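Local coordinates for cyclodipeptide synthase, BtCDPS (Bacillus thermoamylovorans, PDB 6ZTU), which probably makes cyclodipeptides by transferring aminoacyl groups, at residues 197-202 and 226-231. Numbering follows the deposited sequence.
With 0RE ((2S)-hexane-1,2-diol), chain B.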
loop_
_atom_site.group_PDB
_atom_site.type_symbol
_atom_site.label_atom_id
_atom_site.label_comp_id
_atom_site.label_asym_id
_atom_site.label_seq_id
_atom_site.Cartn_x
_atom_site.Cartn_y
_atom_site.Cartn_z
ATOM N N VAL A 197 10.251 -5.882 -0.491
ATOM C CA VAL A 197 8.899 -6.407 -0.323
ATOM C C VAL A 197 8.020 -5.274 0.188
ATOM O O VAL A 197 8.392 -4.571 1.132
ATOM C CB VAL A 197 8.825 -7.615 0.634
ATOM C CG1 VAL A 197 9.363 -8.876 -0.034
ATOM C CG2 VAL A 197 9.567 -7.352 1.935
ATOM N N LEU A 198 6.851 -5.105 -0.431
ATOM C CA LEU A 198 5.791 -4.306 0.167
ATOM C C LEU A 198 5.063 -5.166 1.193
ATOM O O LEU A 198 4.762 -6.330 0.920
ATOM C CB LEU A 198 4.821 -3.824 -0.912
ATOM C CG LEU A 198 3.508 -3.170 -0.466
ATOM C CD1 LEU A 198 3.807 -1.845 0.243
ATOM C CD2 LEU A 198 2.609 -2.950 -1.685
ATOM N N ALA A 199 4.808 -4.612 2.381
ATOM C CA ALA A 199 4.266 -5.393 3.490
ATOM C C ALA A 199 2.942 -4.809 3.949
ATOM O O ALA A 199 2.829 -3.602 4.163
ATOM C CB ALA A 199 5.246 -5.444 4.669
ATOM N N TYR A 200 1.955 -5.677 4.126
ATOM C CA TYR A 200 0.611 -5.264 4.485
ATOM C C TYR A 200 -0.025 -6.430 5.224
ATOM O O TYR A 200 0.507 -7.535 5.227
ATOM C CB TYR A 200 -0.196 -4.870 3.246
ATOM C CG TYR A 200 -1.444 -4.080 3.542
ATOM C CD1 TYR A 200 -1.370 -2.828 4.128
ATOM C CD2 TYR A 200 -2.697 -4.585 3.209
ATOM C CE1 TYR A 200 -2.517 -2.103 4.402
ATOM C CE2 TYR A 200 -3.846 -3.868 3.473
ATOM C CZ TYR A 200 -3.750 -2.625 4.064
ATOM O OH TYR A 200 -4.898 -1.902 4.327
ATOM N N HIS A 201 -1.160 -6.179 5.874
ATOM C CA HIS A 201 -1.745 -7.203 6.739
ATOM C C HIS A 201 -2.879 -7.979 6.074
ATOM O O HIS A 201 -3.508 -8.825 6.726
ATOM C CB HIS A 201 -2.240 -6.567 8.038
ATOM C CG HIS A 201 -3.314 -5.557 7.823
ATOM N ND1 HIS A 201 -3.050 -4.294 7.341
ATOM C CD2 HIS A 201 -4.656 -5.632 7.981
ATOM C CE1 HIS A 201 -4.185 -3.623 7.238
ATOM N NE2 HIS A 201 -5.173 -4.413 7.619
ATOM N N ARG A 202 -3.147 -7.730 4.801
ATOM C CA ARG A 202 -4.189 -8.454 4.101
ATOM C C ARG A 202 -3.631 -9.031 2.815
ATOM O O ARG A 202 -2.685 -8.486 2.239
ATOM C CB ARG A 202 -5.385 -7.536 3.806
ATOM C CG ARG A 202 -6.063 -6.997 5.073
ATOM C CD ARG A 202 -7.150 -7.929 5.638
ATOM N NE ARG A 202 -8.007 -8.511 4.595
ATOM C CZ ARG A 202 -8.314 -9.805 4.507
ATOM N NH1 ARG A 202 -7.829 -10.674 5.396
ATOM N NH2 ARG A 202 -9.101 -10.234 3.529
ATOM N N ILE A 226 4.450 -9.259 0.931
ATOM C CA ILE A 226 4.292 -10.139 2.086
ATOM C C ILE A 226 3.099 -9.707 2.915
ATOM O O ILE A 226 2.827 -8.514 3.076
ATOM C CB ILE A 226 5.560 -10.205 2.970
ATOM C CG1 ILE A 226 5.942 -8.823 3.524
ATOM C CG2 ILE A 226 6.701 -10.870 2.214
ATOM C CD1 ILE A 226 7.097 -8.873 4.479
ATOM N N ILE A 227 2.405 -10.696 3.474
ATOM C CA ILE A 227 1.357 -10.473 4.457
ATOM C C ILE A 227 1.975 -10.577 5.840
ATOM O O ILE A 227 2.667 -11.555 6.144
ATOM C CB ILE A 227 0.224 -11.504 4.304
ATOM C CG1 ILE A 227 -0.403 -11.447 2.918
ATOM C CG2 ILE A 227 -0.836 -11.293 5.393
ATOM C CD1 ILE A 227 -1.220 -12.706 2.603
ATOM N N LEU A 228 1.733 -9.574 6.673
ATOM C CA LEU A 228 2.172 -9.585 8.060
ATOM C C LEU A 228 1.014 -10.042 8.935
ATOM O O LEU A 228 -0.023 -9.370 9.002
ATOM C CB LEU A 228 2.643 -8.203 8.498
ATOM C CG LEU A 228 3.714 -7.563 7.625
ATOM C CD1 LEU A 228 4.056 -6.200 8.199
ATOM C CD2 LEU A 228 4.935 -8.463 7.558
ATOM N N LYS A 229 1.195 -11.169 9.613
ATOM C CA LYS A 229 0.216 -11.649 10.575
ATOM C C LYS A 229 0.799 -11.560 11.979
ATOM O O LYS A 229 2.012 -11.635 12.165
ATOM C CB LYS A 229 -0.183 -13.094 10.269
ATOM C CG LYS A 229 -0.798 -13.287 8.884
ATOM C CD LYS A 229 -1.461 -14.660 8.758
ATOM C CE LYS A 229 -2.347 -14.961 9.969
ATOM N NZ LYS A 229 -3.090 -16.270 9.853
ATOM N N GLN A 230 -0.067 -11.397 12.973
ATOM C CA GLN A 230 0.356 -11.486 14.367
ATOM C C GLN A 230 -0.285 -12.711 15.002
ATOM O O GLN A 230 -1.493 -12.925 14.854
ATOM C CB GLN A 230 -0.013 -10.226 15.136
ATOM C CG GLN A 230 0.635 -8.995 14.538
ATOM C CD GLN A 230 0.372 -7.741 15.346
ATOM O OE1 GLN A 230 -0.726 -7.187 15.312
ATOM N NE2 GLN A 230 1.384 -7.284 16.071
ATOM N N ILE A 231 0.526 -13.517 15.688
ATOM C CA ILE A 231 0.072 -14.778 16.260
ATOM C C ILE A 231 0.571 -14.871 17.694
ATOM O O ILE A 231 1.554 -14.234 18.077
ATOM C CB ILE A 231 0.549 -16.000 15.438
ATOM C CG1 ILE A 231 2.077 -16.124 15.457
ATOM C CG2 ILE A 231 0.038 -15.915 14.002
ATOM C CD1 ILE A 231 2.603 -17.372 14.731
HETATM O O01 0RE B . -3.055 -0.537 -0.107
HETATM C C02 0RE B . -2.601 -0.789 1.185
HETATM C C03 0RE B . -1.087 -0.603 1.214
HETATM O O04 0RE B . -0.465 -1.741 0.683
HETATM C C05 0RE B . -0.733 0.635 0.399
HETATM C C06 0RE B . -1.396 1.868 1.012
HETATM C C07 0RE B . -1.140 3.055 0.090
HETATM C C08 0RE B . -0.226 4.001 0.848
HETATM O O HOH W 1 -3.040 -10.083 9.153
#
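Ala199 and Ile226 sit side by side on neighbouring parallel strands, 196-200 and 223-229, the last two in sequence, and inner ones, of the Rossmann-like sheet of this HUP-clan fold, joined in a beta-alpha-beta unit through helix 205-211. The bumps here are the branched side chains of strand 223-229, and the low point they fill is the short methyl of Ala199. Ile226 CG1 closes to 3.6 Å from Ala199 CB, while Leu228 CD1 drops onto the same methyl from further along, at 3.8 Å. Ile226 reaches both ways: with CG1 placed between its backbone N and carbonyl carbon (chi1 60°), CD1 lies against Ala199 CB and also meets Val197 CG2 at 3.9 Å, the valine and isoleucine side chains crossing nearly at right angles. Leu228 also touches Leu48 and Trp51 of helix 42-55.

Between the two faces the backbones pair as parallel strands, twisted by 35°. Ile226 N donates to Leu198 O, Tyr200 N to Ile226 O, and Leu228 N to Tyr200 O at 2.8 Å, this last donor tilted 28° from the carbonyl plane. Tyr200 O also takes a CA-H...O contact from Ile227 CA.

On the other face, Tyr200 swings its ring off the sheet to wall the diol pocket. The ring is sandwiched: His201 ND1 lies 3.6 Å above the centre of one face, and C02 of the hexanediol sits on the opposite face, toward the rim, 3.5 Å from Tyr200 CE1. A serine in place of Tyr200 would probably leave the diol without this wall and His201 ND1 without the ring face beneath it. Just past the last bridge, where 197-202 leaves its strand, one water donates to both His201 O, at 2.8 Å, and Leu228 O.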